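Local coordinates for CELL division inhibitor (Pyrococcus furiosus, PDB 1G3Q), which binds ADP and magnesium in a P-loop fold and, as a MinD-family cell division ATPase, probably hydrolyses ATP, at residues Asp56-Leu59 against His60-Leu63; Ile145-Leu148 against Thr149-Lys153; Pro218-Lys221 against Gly222-Ala225; Leu229-Glu232 against Ile233-Ala237. All coordinates share one frame; numbering follows the deposited sequence.

Overall arrangement
The four contacts are local ones, each within one continuous run of chain, and they follow in series: interaction 1 at the start of helix 59-63, interaction 2 near the start of helix 145-160, interactions 3 and 4 at the beginning and end of helix 221-235. Interaction 1 lies across the chain's centre from the others, its centre about 30 to 33 Å from theirs; interactions 3 and 4 are closest, with centres about 17 Å apart. All belong to the helical layers round a mixed, mostly parallel sheet. Interaction 2 adjoins the P-loop and interaction 3 the ADP pocket, whereas interaction 4 packs the C-terminal helix against the sheet and helix 16-29.

Interaction 1. Residues Asp56-Leu59 against His60-Leu63; sequences DVTL and HDVL
Asp61 OD2 takes a hydrogen bond from Thr58 N at 2.8 Å, through its lone pair anti to the other carboxylate oxygen, with an N-H...O angle of 161°. A water adds a second bond, donating to the same OD2 at 2.7 Å, and also bonds to Thr58 OG1. The return half of the exchange is made by Thr58, the N-cap of helix 59-63: its OG1 accepts a weak bond from His60 N at 3.4 Å. With the Thr58 hydroxyl taking the His60 amide, if weakly, and the Asp61 carboxylate taking the amide of Thr58, the two residues form a capping box, which ties the incoming loop to the first turn. The torsion of Asp61, with CG anti to its carbonyl carbon (chi1 -71°), carries the carboxylate back beyond the helix start to the Thr58 amide. Thr58 O is also used, accepting from Val62 N at 3.2 Å and more weakly from Asp61 N. One turn on, Leu63 N bonds to Leu59 O at 2.8 Å, while Leu63 CD1 rests against Leu59 CG at 3.8 Å on the apolar side. His60 turns its polar end elsewhere, NE2 being hydrogen-bonded to Leu41 O. Leu59 and Leu63 both pack on Leu101 of helix 101-106, and His60 and Asp61 touch His92 of helix 90-95. Val57 N is hydrogen-bonded to Tyr74 OH of strand 74-75 and Leu59 shares a backbone bond with Pro85, just after strand 81-84, so the short helix lies between that edge of the sheet and helices 90-95 and 101-106.

Interaction 2. Residues Ile145-Leu148 against Thr149-Lys153; sequences ISCL and TDTMK
Thr151 holds OG1 anti to its own carbonyl carbon (chi1 -58°), which swings the hydroxyl back along the helix to Cys147 O, where it donates at 2.7 Å. Thr149 has the other setting: OG1 sits between N and the carbonyl carbon (chi1 57°), 3.1 Å from both Ile145 O and Ser146 O, and its one proton may go to either. This torsion also sets Thr149 CG2 against Ile145 CD1, 3.9 Å away, in a small apolar contact. Cys147 O is gripped twice, since Thr151 N also donates to it at 3.0 Å, and the two donors come from opposite faces of the carbonyl plane. Helix 145-160 is the crossover of a beta-alpha-beta unit between strands 136-141 and 164-173, and these residues lie beside the P-loop. Thr151 OG1 is hydrogen-bonded to Gly10 N there, and Ser146 OG to Lys11 NZ. A valine in place of Thr151 would probably cost Cys147 O its second donor and leave the Gly10 amide without its hydroxyl mate. Leu148, whose carbonyl receives Met152 N at 2.8 Å, touches Met189 of helix 182-189, and Ile145 and Met152 meet Val188 of that helix.

Interaction 3. Residues Pro218-Lys221 against Gly222-Ala225; sequences PESK and GAKA
The carboxylate of Glu219 is met at its OE1 end, close to its plane rather than over a face, by Lys224 NZ, 2.8 Å away and nearly in line with the C-O bond, a salt bridge that spans the start of helix 221-235. Ser220 is the N-cap of this helix: its OG accepts from Ala223 N at 3.1 Å with an N-H...O angle of 155°, giving one amide of the first turn an acceptor. The same OG lies 3.2 Å from Ala223 CB and is also hydrogen-bonded to Lys217 O, in the preceding loop. An alanine in place of Ser220 would probably leave the Ala223 amide without its cap and the Lys217 carbonyl without that partner, weakening the hold of the loop on the helix start. Another first-turn amide, Gly222 N, is hydrogen-bonded to Asp200 OD2, and Asp200 is a residue of the ADP site, so this second bond ties the helix start to the nucleotide pocket. Lys221 and Ala225 touch Pro198 at the end of strand 193-198. Glu219 is folded about its CB-CG bond (chi2 -65°) to meet Lys224, whose extended chain runs past the Ser220 carbonyl oxygen, with CG 3.6 Å from Ser220 O and CE 3.1 Å from Glu219 OE1.

Interaction 4. Residues Leu229-Glu232 against Ile233-Ala237; sequences LAEE and IEKLA
Lys235 is flanked by two acidic side chains, Glu231 four residues back and Glu232 three residues back, in a loose salt-bridge network on the outward side of the last turns of helix 221-235. Its NZ stands 3.5 Å from Glu231 OE2, a weak hydrogen bond within a salt bridge, and 4.0 Å from Glu232 OE2, a long one. Glu231 and Lys235 run side by side and point the same way, whereas Glu232 is folded about CB-CG (chi2 -57°) to bring its carboxylate across to the lysine. At these distances the attraction is probably more a general one between charges than close bonding. Another side of the helix, turned to the sheet, is apolar: Leu229 CG meets Ile233 CG1 at 4.2 Å, the two side chains crossing obliquely. In the backbone, Ile233 N bonds to Leu229 O at 2.8 Å and Leu236 N to Glu232 O at 3.1 Å, the latter bond reaching past the final helical residue. Glu234, on a further side, turns its carboxylate away to salt bridges with Arg30 and Arg32. Leu229 and Leu236 pack on Leu194 of strand 193-198, Ile233 on Ile5 of strand 3-8, and Ala230 on Leu23, Ala26 and Leu27 of helix 16-29, so the C-terminal helix lies against the sheet with the P-loop helix beside it.

Interaction 1. Residues Asp56-Leu59 against His60-Leu63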
ATOM      1  N   ASP A  56      20.586   5.050  -0.494  1.00 16.81           N
ATOM      2  CA  ASP A  56      21.356   5.594   0.622  1.00 16.62           C
ATOM      3  C   ASP A  56      20.524   6.550   1.469  1.00 16.10           C
ATOM      4  O   ASP A  56      20.811   6.752   2.651  1.00 15.91           O
ATOM      5  CB  ASP A  56      22.584   6.355   0.124  1.00 17.33           C
ATOM      6  CG  ASP A  56      23.603   5.459  -0.537  1.00 18.34           C
ATOM      7  OD1 ASP A  56      23.494   4.221  -0.418  1.00 19.21           O
ATOM      8  OD2 ASP A  56      24.529   6.005  -1.168  1.00 19.61           O
ATOM      9  N   VAL A  57      19.508   7.153   0.858  1.00 15.14           N
ATOM     10  CA  VAL A  57      18.654   8.108   1.555  1.00 14.83           C
ATOM     11  C   VAL A  57      17.232   7.571   1.583  1.00 14.64           C
ATOM     12  O   VAL A  57      16.693   7.175   0.550  1.00 14.31           O
ATOM     13  CB  VAL A  57      18.661   9.481   0.850  1.00 14.99           C
ATOM     14  CG1 VAL A  57      17.899  10.494   1.687  1.00 14.73           C
ATOM     15  CG2 VAL A  57      20.097   9.942   0.623  1.00 15.40           C
ATOM     16  N   THR A  58      16.624   7.568   2.766  1.00 13.95           N
ATOM     17  CA  THR A  58      15.278   7.036   2.919  1.00 13.51           C
ATOM     18  C   THR A  58      14.328   7.986   3.630  1.00 13.39           C
ATOM     19  O   THR A  58      14.718   9.051   4.106  1.00 13.55           O
ATOM     20  CB  THR A  58      15.298   5.732   3.740  1.00 13.70           C
ATOM     21  OG1 THR A  58      15.840   6.010   5.037  1.00 13.83           O
ATOM     22  CG2 THR A  58      16.157   4.668   3.060  1.00 13.37           C
ATOM     23  N   LEU A  59      13.071   7.571   3.708  1.00 13.24           N
ATOM     24  CA  LEU A  59      12.049   8.349   4.389  1.00 13.42           C
ATOM     25  C   LEU A  59      12.478   8.531   5.848  1.00 13.29           C
ATOM     26  O   LEU A  59      12.204   9.559   6.465  1.00 12.84           O
ATOM     27  CB  LEU A  59      10.706   7.612   4.318  1.00 12.94           C
ATOM     28  CG  LEU A  59       9.511   8.181   5.091  1.00 13.63           C
ATOM     29  CD1 LEU A  59       9.270   9.628   4.697  1.00 12.52           C
ATOM     30  CD2 LEU A  59       8.281   7.332   4.804  1.00 13.06           C
ATOM     31  N   HIS A  60      13.170   7.532   6.392  1.00 13.61           N
ATOM     32  CA  HIS A  60      13.627   7.600   7.778  1.00 13.85           C
ATOM     33  C   HIS A  60      14.584   8.770   7.989  1.00 14.48           C
ATOM     34  O   HIS A  60      14.551   9.431   9.032  1.00 14.35           O
ATOM     35  CB  HIS A  60      14.299   6.284   8.187  1.00 12.80           C
ATOM     36  CG  HIS A  60      13.352   5.125   8.264  1.00 12.29           C
ATOM     37  ND1 HIS A  60      12.762   4.569   7.149  1.00 11.59           N
ATOM     38  CD2 HIS A  60      12.885   4.426   9.325  1.00 11.81           C
ATOM     39  CE1 HIS A  60      11.974   3.576   7.521  1.00 12.28           C
ATOM     40  NE2 HIS A  60      12.031   3.469   8.836  1.00 11.88           N
ATOM     41  N   ASP A  61      15.434   9.022   6.997  1.00 14.79           N
ATOM     42  CA  ASP A  61      16.379  10.132   7.064  1.00 15.88           C
ATOM     43  C   ASP A  61      15.598  11.438   7.074  1.00 15.83           C
ATOM     44  O   ASP A  61      15.914  12.367   7.820  1.00 15.84           O
ATOM     45  CB  ASP A  61      17.320  10.109   5.857  1.00 16.42           C
ATOM     46  CG  ASP A  61      18.310   8.966   5.911  1.00 17.45           C
ATOM     47  OD1 ASP A  61      19.128   8.938   6.852  1.00 16.93           O
ATOM     48  OD2 ASP A  61      18.273   8.098   5.014  1.00 17.95           O
ATOM     49  N   VAL A  62      14.570  11.497   6.235  1.00 15.85           N
ATOM     50  CA  VAL A  62      13.722  12.679   6.130  1.00 15.80           C
ATOM     51  C   VAL A  62      12.998  12.928   7.453  1.00 16.25           C
ATOM     52  O   VAL A  62      12.991  14.052   7.966  1.00 16.13           O
ATOM     53  CB  VAL A  62      12.670  12.502   5.004  1.00 16.18           C
ATOM     54  CG1 VAL A  62      11.813  13.752   4.882  1.00 15.86           C
ATOM     55  CG2 VAL A  62      13.370  12.202   3.675  1.00 15.81           C
ATOM     56  N   LEU A  63      12.406  11.872   8.007  1.00 15.93           N
ATOM     57  CA  LEU A  63      11.666  11.968   9.263  1.00 16.21           C
ATOM     58  C   LEU A  63      12.557  12.282  10.459  1.00 16.88           C
ATOM     59  O   LEU A  63      12.066  12.667  11.521  1.00 16.95           O
ATOM     60  CB  LEU A  63      10.890  10.672   9.521  1.00 15.29           C
ATOM     61  CG  LEU A  63       9.859  10.276   8.456  1.00 15.12           C
ATOM     62  CD1 LEU A  63       9.236   8.938   8.825  1.00 14.27           C
ATOM     63  CD2 LEU A  63       8.784  11.352   8.335  1.00 14.77           C
TER
HETATM   64  O   HOH W   1      18.620   5.408   5.045  1.00 18.17           O

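Interaction 2. Residues Ile145-Leu148 against Thr149-Lys153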
ATOM      1  N   ILE A 145     -13.023 -13.608   9.382  1.00 33.17           N
ATOM      2  CA  ILE A 145     -13.941 -12.695  10.051  1.00 32.65           C
ATOM      3  C   ILE A 145     -13.214 -11.730  10.985  1.00 32.41           C
ATOM      4  O   ILE A 145     -13.508 -10.534  10.998  1.00 32.41           O
ATOM      5  CB  ILE A 145     -15.033 -13.463  10.850  1.00 32.67           C
ATOM      6  CG1 ILE A 145     -16.060 -12.474  11.409  1.00 32.54           C
ATOM      7  CG2 ILE A 145     -14.400 -14.255  11.990  1.00 32.66           C
ATOM      8  CD1 ILE A 145     -16.742 -11.625  10.348  1.00 32.23           C
ATOM      9  N   SER A 146     -12.260 -12.242  11.757  1.00 32.28           N
ATOM     10  CA  SER A 146     -11.509 -11.398  12.681  1.00 32.49           C
ATOM     11  C   SER A 146     -10.715 -10.337  11.921  1.00 32.01           C
ATOM     12  O   SER A 146     -10.599  -9.193  12.362  1.00 32.11           O
ATOM     13  CB  SER A 146     -10.563 -12.252  13.531  1.00 32.94           C
ATOM     14  OG  SER A 146      -9.706 -13.033  12.715  1.00 34.78           O
ATOM     15  N   CYS A 147     -10.169 -10.718  10.774  1.00 31.38           N
ATOM     16  CA  CYS A 147      -9.398  -9.782   9.969  1.00 30.75           C
ATOM     17  C   CYS A 147     -10.348  -8.757   9.358  1.00 30.42           C
ATOM     18  O   CYS A 147     -10.026  -7.577   9.261  1.00 29.88           O
ATOM     19  CB  CYS A 147      -8.640 -10.527   8.869  1.00 30.55           C
ATOM     20  SG  CYS A 147      -7.518  -9.471   7.918  1.00 30.24           S
ATOM     21  N   LEU A 148     -11.528  -9.214   8.954  1.00 30.60           N
ATOM     22  CA  LEU A 148     -12.522  -8.324   8.367  1.00 30.77           C
ATOM     23  C   LEU A 148     -12.994  -7.291   9.387  1.00 30.89           C
ATOM     24  O   LEU A 148     -12.971  -6.088   9.120  1.00 30.27           O
ATOM     25  CB  LEU A 148     -13.723  -9.125   7.858  1.00 30.72           C
ATOM     26  CG  LEU A 148     -13.493 -10.073   6.679  1.00 31.05           C
ATOM     27  CD1 LEU A 148     -14.742 -10.909   6.445  1.00 31.10           C
ATOM     28  CD2 LEU A 148     -13.143  -9.273   5.432  1.00 31.00           C
ATOM     29  N   THR A 149     -13.418  -7.765  10.559  1.00 31.27           N
ATOM     30  CA  THR A 149     -13.900  -6.871  11.606  1.00 31.54           C
ATOM     31  C   THR A 149     -12.817  -5.905  12.078  1.00 31.50           C
ATOM     32  O   THR A 149     -13.089  -4.730  12.319  1.00 31.56           O
ATOM     33  CB  THR A 149     -14.453  -7.664  12.821  1.00 31.70           C
ATOM     34  OG1 THR A 149     -13.441  -8.538  13.336  1.00 32.78           O
ATOM     35  CG2 THR A 149     -15.655  -8.493  12.407  1.00 31.96           C
ATOM     36  N   ASP A 150     -11.587  -6.391  12.207  1.00 31.77           N
ATOM     37  CA  ASP A 150     -10.491  -5.531  12.638  1.00 32.09           C
ATOM     38  C   ASP A 150     -10.232  -4.440  11.603  1.00 32.05           C
ATOM     39  O   ASP A 150     -10.092  -3.267  11.949  1.00 32.05           O
ATOM     40  CB  ASP A 150      -9.217  -6.357  12.856  1.00 32.34           C
ATOM     41  CG  ASP A 150      -9.225  -7.096  14.181  1.00 32.74           C
ATOM     42  OD1 ASP A 150     -10.292  -7.135  14.829  1.00 32.83           O
ATOM     43  OD2 ASP A 150      -8.170  -7.639  14.571  1.00 32.55           O
ATOM     44  N   THR A 151     -10.177  -4.830  10.333  1.00 32.11           N
ATOM     45  CA  THR A 151      -9.934  -3.877   9.255  1.00 32.10           C
ATOM     46  C   THR A 151     -11.092  -2.888   9.165  1.00 32.35           C
ATOM     47  O   THR A 151     -10.899  -1.707   8.880  1.00 32.06           O
ATOM     48  CB  THR A 151      -9.768  -4.599   7.904  1.00 31.87           C
ATOM     49  OG1 THR A 151      -8.686  -5.536   7.998  1.00 31.41           O
ATOM     50  CG2 THR A 151      -9.468  -3.597   6.799  1.00 31.12           C
ATOM     51  N   MET A 152     -12.298  -3.381   9.416  1.00 33.18           N
ATOM     52  CA  MET A 152     -13.486  -2.538   9.387  1.00 33.74           C
ATOM     53  C   MET A 152     -13.306  -1.414  10.398  1.00 33.14           C
ATOM     54  O   MET A 152     -13.558  -0.247  10.100  1.00 33.07           O
ATOM     55  CB  MET A 152     -14.716  -3.361   9.758  1.00 35.56           C
ATOM     56  CG  MET A 152     -16.018  -2.589   9.739  1.00 37.42           C
ATOM     57  SD  MET A 152     -17.319  -3.532  10.554  1.00 40.47           S
ATOM     58  CE  MET A 152     -17.143  -5.125   9.714  1.00 39.39           C
ATOM     59  N   LYS A 153     -12.863  -1.779  11.598  1.00 32.76           N
ATOM     60  CA  LYS A 153     -12.640  -0.810  12.663  1.00 32.07           C
ATOM     61  C   LYS A 153     -11.659   0.272  12.229  1.00 31.15           C
ATOM     62  O   LYS A 153     -11.851   1.451  12.530  1.00 30.82           O
ATOM     63  CB  LYS A 153     -12.118  -1.513  13.918  1.00 32.87           C
ATOM     64  CG  LYS A 153     -13.137  -2.433  14.579  1.00 34.18           C
ATOM     65  CD  LYS A 153     -12.579  -3.043  15.856  1.00 35.31           C
ATOM     66  CE  LYS A 153     -13.609  -3.920  16.548  1.00 35.48           C
ATOM     67  NZ  LYS A 153     -13.048  -4.540  17.783  1.00 36.34           N
TER

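Interaction 3. Residues Pro218-Lys221 against Gly222-Ala225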
ATOM      1  N   PRO A 218       2.389 -11.531 -16.064  1.00 15.46           N
ATOM      2  CA  PRO A 218       1.194 -10.856 -16.574  1.00 16.08           C
ATOM      3  C   PRO A 218      -0.061 -11.668 -16.899  1.00 16.40           C
ATOM      4  O   PRO A 218      -1.141 -11.094 -17.006  1.00 16.46           O
ATOM      5  CB  PRO A 218       1.729 -10.096 -17.787  1.00 15.73           C
ATOM      6  CG  PRO A 218       2.778 -11.003 -18.297  1.00 15.93           C
ATOM      7  CD  PRO A 218       3.495 -11.412 -17.034  1.00 15.44           C
ATOM      8  N   GLU A 219       0.063 -12.981 -17.061  1.00 16.26           N
ATOM      9  CA  GLU A 219      -1.109 -13.799 -17.370  1.00 16.47           C
ATOM     10  C   GLU A 219      -1.633 -14.571 -16.161  1.00 16.22           C
ATOM     11  O   GLU A 219      -2.601 -15.320 -16.270  1.00 15.47           O
ATOM     12  CB  GLU A 219      -0.801 -14.779 -18.510  1.00 17.31           C
ATOM     13  CG  GLU A 219      -0.646 -14.137 -19.892  1.00 18.64           C
ATOM     14  CD  GLU A 219      -1.932 -13.492 -20.405  1.00 20.50           C
ATOM     15  OE1 GLU A 219      -3.029 -13.960 -20.035  1.00 21.06           O
ATOM     16  OE2 GLU A 219      -1.845 -12.526 -21.196  1.00 21.13           O
ATOM     17  N   SER A 220      -0.991 -14.396 -15.010  1.00 16.03           N
ATOM     18  CA  SER A 220      -1.438 -15.078 -13.796  1.00 16.10           C
ATOM     19  C   SER A 220      -2.745 -14.457 -13.307  1.00 16.42           C
ATOM     20  O   SER A 220      -3.040 -13.304 -13.615  1.00 16.01           O
ATOM     21  CB  SER A 220      -0.385 -14.955 -12.694  1.00 16.29           C
ATOM     22  OG  SER A 220      -0.190 -13.602 -12.324  1.00 15.98           O
ATOM     23  N   LYS A 221      -3.520 -15.221 -12.543  1.00 16.77           N
ATOM     24  CA  LYS A 221      -4.787 -14.728 -12.013  1.00 17.69           C
ATOM     25  C   LYS A 221      -4.548 -13.511 -11.121  1.00 17.32           C
ATOM     26  O   LYS A 221      -5.322 -12.553 -11.134  1.00 17.45           O
ATOM     27  CB  LYS A 221      -5.493 -15.821 -11.201  1.00 18.47           C
ATOM     28  CG  LYS A 221      -5.932 -17.039 -12.002  1.00 20.81           C
ATOM     29  CD  LYS A 221      -6.849 -17.922 -11.158  1.00 22.28           C
ATOM     30  CE  LYS A 221      -7.359 -19.121 -11.943  1.00 23.59           C
ATOM     31  NZ  LYS A 221      -6.266 -20.083 -12.238  1.00 24.98           N
ATOM     32  N   GLY A 222      -3.469 -13.553 -10.345  1.00 17.24           N
ATOM     33  CA  GLY A 222      -3.146 -12.444  -9.467  1.00 15.73           C
ATOM     34  C   GLY A 222      -2.859 -11.172 -10.243  1.00 15.57           C
ATOM     35  O   GLY A 222      -3.347 -10.096  -9.888  1.00 14.72           O
ATOM     36  N   ALA A 223      -2.066 -11.293 -11.305  1.00 14.91           N
ATOM     37  CA  ALA A 223      -1.717 -10.144 -12.130  1.00 15.65           C
ATOM     38  C   ALA A 223      -2.972  -9.515 -12.718  1.00 15.93           C
ATOM     39  O   ALA A 223      -3.166  -8.304 -12.642  1.00 15.61           O
ATOM     40  CB  ALA A 223      -0.769 -10.568 -13.263  1.00 15.22           C
ATOM     41  N   LYS A 224      -3.825 -10.343 -13.309  1.00 16.28           N
ATOM     42  CA  LYS A 224      -5.051  -9.840 -13.916  1.00 17.35           C
ATOM     43  C   LYS A 224      -5.982  -9.156 -12.914  1.00 17.26           C
ATOM     44  O   LYS A 224      -6.615  -8.156 -13.243  1.00 17.40           O
ATOM     45  CB  LYS A 224      -5.771 -10.979 -14.645  1.00 18.50           C
ATOM     46  CG  LYS A 224      -5.039 -11.420 -15.910  1.00 20.05           C
ATOM     47  CD  LYS A 224      -5.606 -12.707 -16.499  1.00 22.70           C
ATOM     48  CE  LYS A 224      -4.915 -13.038 -17.818  1.00 24.26           C
ATOM     49  NZ  LYS A 224      -5.287 -14.381 -18.356  1.00 25.53           N
ATOM     50  N   ALA A 225      -6.064  -9.684 -11.695  1.00 17.25           N
ATOM     51  CA  ALA A 225      -6.918  -9.080 -10.677  1.00 17.37           C
ATOM     52  C   ALA A 225      -6.395  -7.690 -10.306  1.00 17.27           C
ATOM     53  O   ALA A 225      -7.178  -6.757 -10.108  1.00 16.21           O
ATOM     54  CB  ALA A 225      -6.981  -9.970  -9.442  1.00 17.53           C
TER

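Interaction 4. Residues Leu229-Glu232 against Ile233-Ala237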
ATOM      1  N   LEU A 229      -8.092  -4.012 -10.495  1.00 20.30           N
ATOM      2  CA  LEU A 229      -8.138  -3.135  -9.330  1.00 20.19           C
ATOM      3  C   LEU A 229      -7.688  -1.731  -9.728  1.00 20.29           C
ATOM      4  O   LEU A 229      -8.302  -0.738  -9.336  1.00 20.01           O
ATOM      5  CB  LEU A 229      -7.226  -3.653  -8.209  1.00 19.99           C
ATOM      6  CG  LEU A 229      -7.141  -2.698  -7.005  1.00 20.31           C
ATOM      7  CD1 LEU A 229      -8.515  -2.596  -6.339  1.00 20.08           C
ATOM      8  CD2 LEU A 229      -6.105  -3.186  -6.003  1.00 20.23           C
ATOM      9  N   ALA A 230      -6.608  -1.652 -10.501  1.00 20.82           N
ATOM     10  CA  ALA A 230      -6.079  -0.369 -10.951  1.00 21.53           C
ATOM     11  C   ALA A 230      -7.145   0.376 -11.747  1.00 22.42           C
ATOM     12  O   ALA A 230      -7.298   1.588 -11.616  1.00 21.64           O
ATOM     13  CB  ALA A 230      -4.843  -0.581 -11.807  1.00 21.53           C
ATOM     14  N   GLU A 231      -7.879  -0.364 -12.573  1.00 24.02           N
ATOM     15  CA  GLU A 231      -8.941   0.222 -13.380  1.00 26.07           C
ATOM     16  C   GLU A 231      -9.999   0.813 -12.448  1.00 26.62           C
ATOM     17  O   GLU A 231     -10.430   1.952 -12.626  1.00 26.73           O
ATOM     18  CB  GLU A 231      -9.573  -0.848 -14.273  1.00 27.43           C
ATOM     19  CG  GLU A 231     -10.449  -0.293 -15.387  1.00 29.65           C
ATOM     20  CD  GLU A 231     -11.214  -1.377 -16.124  1.00 30.72           C
ATOM     21  OE1 GLU A 231     -10.636  -2.464 -16.352  1.00 31.67           O
ATOM     22  OE2 GLU A 231     -12.387  -1.141 -16.484  1.00 31.74           O
ATOM     23  N   GLU A 232     -10.405   0.035 -11.446  1.00 27.39           N
ATOM     24  CA  GLU A 232     -11.410   0.482 -10.485  1.00 28.71           C
ATOM     25  C   GLU A 232     -10.970   1.719  -9.708  1.00 29.09           C
ATOM     26  O   GLU A 232     -11.750   2.655  -9.526  1.00 28.85           O
ATOM     27  CB  GLU A 232     -11.743  -0.638  -9.496  1.00 29.57           C
ATOM     28  CG  GLU A 232     -12.550  -1.783 -10.081  1.00 31.41           C
ATOM     29  CD  GLU A 232     -13.861  -1.317 -10.695  1.00 33.01           C
ATOM     30  OE1 GLU A 232     -14.551  -0.482 -10.069  1.00 33.34           O
ATOM     31  OE2 GLU A 232     -14.204  -1.795 -11.800  1.00 33.96           O
ATOM     32  N   ILE A 233      -9.725   1.717  -9.239  1.00 29.33           N
ATOM     33  CA  ILE A 233      -9.190   2.845  -8.485  1.00 29.98           C
ATOM     34  C   ILE A 233      -9.313   4.133  -9.296  1.00 31.18           C
ATOM     35  O   ILE A 233      -9.689   5.179  -8.762  1.00 30.98           O
ATOM     36  CB  ILE A 233      -7.699   2.621  -8.117  1.00 29.48           C
ATOM     37  CG1 ILE A 233      -7.575   1.459  -7.127  1.00 28.70           C
ATOM     38  CG2 ILE A 233      -7.100   3.892  -7.537  1.00 29.01           C
ATOM     39  CD1 ILE A 233      -8.327   1.671  -5.832  1.00 28.44           C
ATOM     40  N   GLU A 234      -8.999   4.056 -10.585  1.00 32.50           N
ATOM     41  CA  GLU A 234      -9.084   5.225 -11.449  1.00 34.72           C
ATOM     42  C   GLU A 234     -10.519   5.719 -11.587  1.00 35.67           C
ATOM     43  O   GLU A 234     -10.767   6.925 -11.616  1.00 36.13           O
ATOM     44  CB  GLU A 234      -8.528   4.912 -12.839  1.00 35.33           C
ATOM     45  CG  GLU A 234      -7.053   4.565 -12.864  1.00 36.78           C
ATOM     46  CD  GLU A 234      -6.484   4.613 -14.269  1.00 38.01           C
ATOM     47  OE1 GLU A 234      -7.076   3.983 -15.168  1.00 38.83           O
ATOM     48  OE2 GLU A 234      -5.449   5.281 -14.475  1.00 38.51           O
ATOM     49  N   LYS A 235     -11.461   4.784 -11.672  1.00 36.86           N
ATOM     50  CA  LYS A 235     -12.874   5.123 -11.812  1.00 38.10           C
ATOM     51  C   LYS A 235     -13.433   5.876 -10.608  1.00 38.92           C
ATOM     52  O   LYS A 235     -14.309   6.733 -10.752  1.00 38.89           O
ATOM     53  CB  LYS A 235     -13.704   3.859 -12.032  1.00 38.26           C
ATOM     54  CG  LYS A 235     -13.526   3.210 -13.390  1.00 38.77           C
ATOM     55  CD  LYS A 235     -14.439   1.999 -13.524  1.00 39.05           C
ATOM     56  CE  LYS A 235     -14.369   1.399 -14.920  1.00 39.57           C
ATOM     57  NZ  LYS A 235     -15.249   0.202 -15.049  1.00 39.76           N
ATOM     58  N   LEU A 236     -12.929   5.551  -9.422  1.00 39.75           N
ATOM     59  CA  LEU A 236     -13.391   6.188  -8.197  1.00 40.69           C
ATOM     60  C   LEU A 236     -12.842   7.596  -8.015  1.00 41.29           C
ATOM     61  O   LEU A 236     -13.090   8.236  -6.993  1.00 41.44           O
ATOM     62  CB  LEU A 236     -13.019   5.331  -6.989  1.00 40.41           C
ATOM     63  CG  LEU A 236     -13.626   3.928  -6.973  1.00 40.49           C
ATOM     64  CD1 LEU A 236     -13.112   3.168  -5.763  1.00 40.31           C
ATOM     65  CD2 LEU A 236     -15.147   4.023  -6.947  1.00 40.54           C
ATOM     66  N   ALA A 237     -12.098   8.079  -9.005  1.00 41.95           N
ATOM     67  CA  ALA A 237     -11.530   9.420  -8.929  1.00 42.66           C
ATOM     68  C   ALA A 237     -12.651  10.447  -8.812  1.00 43.10           C
ATOM     69  O   ALA A 237     -13.812  10.082  -9.103  1.00 43.32           O
ATOM     70  CB  ALA A 237     -10.688   9.703 -10.167  1.00 42.82           C
ATOM     71  OXT ALA A 237     -12.354  11.604  -8.440  1.00 43.49           O
TER